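Local coordinates for photosystem II assembly protein Ycf48 (Thermosynechococcus elongatus, PDB 5OJ5) that probably assists the early steps of photosystem II assembly and the replacement of photodamaged D1, whose C-terminal propeptide region it contacts, at residues K246-D251 and E256-L261. Residues are numbered along the deposited sequence; the frame is centred on the assembly and turned at random. Where two conformers were deposited one is given.
Sequences KIAFSD and ENWGEL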
loop_
_atom_site.group_PDB
_atom_site.type_symbol
_atom_site.label_atom_id
_atom_site.label_comp_id
_atom_site.label_asym_id
_atom_site.label_seq_id
_atom_site.Cartn_x
_atom_site.Cartn_y
_atom_site.Cartn_z
ATOM N N LYS A 246 10.074 -14.591 5.869
ATOM C CA LYS A 246 9.177 -15.293 6.758
ATOM C C LYS A 246 7.946 -14.436 7.047
ATOM O O LYS A 246 7.996 -13.215 6.997
ATOM C CB LYS A 246 9.893 -15.672 8.062
ATOM C CG LYS A 246 11.234 -16.341 7.891
ATOM C CD LYS A 246 11.106 -17.728 7.372
ATOM C CE LYS A 246 12.478 -18.375 7.163
ATOM N NZ LYS A 246 12.841 -18.259 5.711
ATOM N N ILE A 247 6.844 -15.104 7.377
ATOM C CA ILE A 247 5.581 -14.433 7.689
ATOM C C ILE A 247 4.924 -15.078 8.900
ATOM O O ILE A 247 5.237 -16.217 9.254
ATOM C CB ILE A 247 4.584 -14.370 6.506
ATOM C CG1 ILE A 247 3.966 -15.747 6.259
ATOM C CG2 ILE A 247 5.237 -13.799 5.283
ATOM C CD1 ILE A 247 2.912 -15.758 5.152
ATOM N N ALA A 248 4.000 -14.348 9.534
ATOM C CA ALA A 248 3.188 -14.900 10.614
ATOM C C ALA A 248 1.868 -14.152 10.721
ATOM O O ALA A 248 1.702 -13.050 10.180
ATOM C CB ALA A 248 3.930 -14.865 11.966
ATOM N N PHE A 249 0.917 -14.767 11.422
ATOM C CA PHE A 249 -0.417 -14.222 11.629
ATOM C C PHE A 249 -0.739 -14.222 13.114
ATOM O O PHE A 249 -0.364 -15.144 13.851
ATOM C CB PHE A 249 -1.471 -15.081 10.908
ATOM C CG PHE A 249 -1.256 -15.158 9.428
ATOM C CD1 PHE A 249 -1.800 -14.198 8.611
ATOM C CD2 PHE A 249 -0.467 -16.139 8.861
ATOM C CE1 PHE A 249 -1.590 -14.241 7.216
ATOM C CE2 PHE A 249 -0.257 -16.182 7.475
ATOM C CZ PHE A 249 -0.821 -15.221 6.657
ATOM N N SER A 250 -1.476 -13.204 13.546
ATOM C CA SER A 250 -1.824 -13.108 14.950
ATOM C C SER A 250 -2.950 -14.090 15.308
ATOM O O SER A 250 -3.726 -14.549 14.460
ATOM C CB SER A 250 -2.194 -11.668 15.312
ATOM O OG SER A 250 -3.383 -11.260 14.687
ATOM N N ASP A 251 -3.004 -14.409 16.602
ATOM C CA ASP A 251 -3.972 -15.357 17.155
ATOM C C ASP A 251 -5.369 -14.748 17.091
ATOM O O ASP A 251 -5.541 -13.571 17.431
ATOM C CB ASP A 251 -3.552 -15.583 18.621
ATOM C CG ASP A 251 -4.595 -16.327 19.471
ATOM O OD1 ASP A 251 -4.450 -16.308 20.715
ATOM O OD2 ASP A 251 -5.535 -16.934 18.932
ATOM N N GLU A 256 -2.224 -9.748 20.260
ATOM C CA GLU A 256 -0.828 -9.605 20.636
ATOM C C GLU A 256 -0.091 -10.932 20.722
ATOM O O GLU A 256 1.130 -10.923 20.913
ATOM C CB GLU A 256 -0.684 -8.790 21.922
ATOM C CG GLU A 256 -1.040 -7.320 21.725
ATOM C CD GLU A 256 -1.457 -6.652 23.013
ATOM O OE1 GLU A 256 -2.137 -5.597 22.962
ATOM O OE2 GLU A 256 -1.085 -7.185 24.080
ATOM N N ASN A 257 -0.788 -12.057 20.538
ATOM C CA ASN A 257 -0.162 -13.367 20.424
ATOM C C ASN A 257 -0.042 -13.755 18.949
ATOM O O ASN A 257 -0.925 -13.468 18.136
ATOM C CB ASN A 257 -0.946 -14.447 21.181
ATOM C CG ASN A 257 -0.603 -14.506 22.681
ATOM O OD1 ASN A 257 -1.501 -14.478 23.528
ATOM N ND2 ASN A 257 0.686 -14.601 23.008
ATOM N N TRP A 258 1.040 -14.432 18.617
ATOM C CA TRP A 258 1.414 -14.639 17.231
ATOM C C TRP A 258 1.648 -16.128 17.023
ATOM O O TRP A 258 2.127 -16.837 17.918
ATOM C CB TRP A 258 2.650 -13.784 16.873
ATOM C CG TRP A 258 2.303 -12.360 16.693
ATOM C CD1 TRP A 258 2.189 -11.381 17.653
ATOM C CD2 TRP A 258 1.879 -11.763 15.487
ATOM N NE1 TRP A 258 1.772 -10.207 17.110
ATOM C CE2 TRP A 258 1.582 -10.405 15.771
ATOM C CE3 TRP A 258 1.770 -12.212 14.157
ATOM C CZ2 TRP A 258 1.180 -9.535 14.822
ATOM C CZ3 TRP A 258 1.351 -11.304 13.217
ATOM C CH2 TRP A 258 1.095 -9.989 13.558
ATOM N N GLY A 259 1.286 -16.588 15.840
ATOM C CA GLY A 259 1.414 -17.977 15.453
ATOM C C GLY A 259 2.811 -18.340 14.986
ATOM O O GLY A 259 3.764 -17.571 15.105
ATOM N N GLU A 260 2.920 -19.559 14.454
ATOM C CA GLU A 260 4.195 -20.066 13.967
ATOM C C GLU A 260 4.764 -19.212 12.841
ATOM O O GLU A 260 4.049 -18.641 12.019
ATOM C CB GLU A 260 4.055 -21.526 13.490
ATOM C CG GLU A 260 3.647 -21.711 12.008
ATOM C CD GLU A 260 3.371 -23.165 11.572
ATOM O OE1 GLU A 260 2.203 -23.602 11.658
ATOM O OE2 GLU A 260 4.315 -23.861 11.119
ATOM N N LEU A 261 6.076 -19.137 12.812
ATOM C CA LEU A 261 6.768 -18.426 11.761
ATOM C C LEU A 261 6.799 -19.305 10.513
ATOM O O LEU A 261 7.344 -20.408 10.547
ATOM C CB LEU A 261 8.160 -18.061 12.279
ATOM C CG LEU A 261 8.910 -17.027 11.446
ATOM C CD1 LEU A 261 8.137 -15.707 11.302
ATOM C CD2 LEU A 261 10.295 -16.802 12.013
HETATM O O HOH W 1 1.570 -17.537 11.990
#
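Two backbone hydrogen bonds tie strand 246-251 to the antiparallel segment 256-261 on either side of the Ser250-Trp258 non-hydrogen-bonded pair: Asp251 N donates to Asn257 O at 2.7 Å, and Gly259 N to Phe249 O at 3.0 Å. Beyond Gly259 the register slips by one residue, and a water bridges the strands, accepting from Phe249 N and donating to Glu260 O (2.7 Å from the water). Direct backbone bonding resumes between Ile247 and Leu262.

The apolar work centres on the Trp258 indole. Its CG stands anti to the carbonyl carbon (chi1 -76°), which swings the ring in against strand 246-251. Ser250 CB sits squarely over one face of the six-membered ring, 3.8 Å from its centroid and 3° off the normal, a CH-pi contact. Ser250 OG meanwhile bonds to Leu238 N, which fixes its rotation. At the ring edge, Trp258 CZ3 comes 3.5 Å from Ala248 O, while Leu238 and Met240 of strand 238-242 also touch the indole. Farther along, Leu261 CD1 packs against Lys246 CB at 3.7 Å and, more loosely, Ala248 CB; the Lys246 chain then bends away to bond through NZ with Asn268 and Gly244.

At the other end Asp251 CB meets Asn257 CB at 3.8 Å, while Asp251 OD2 bonds to Asp253 N. The returning chain thus pairs locally along the outer edge of 246-251, consistent with the fourth, outermost strand of a blade in this seven-bladed beta-propeller.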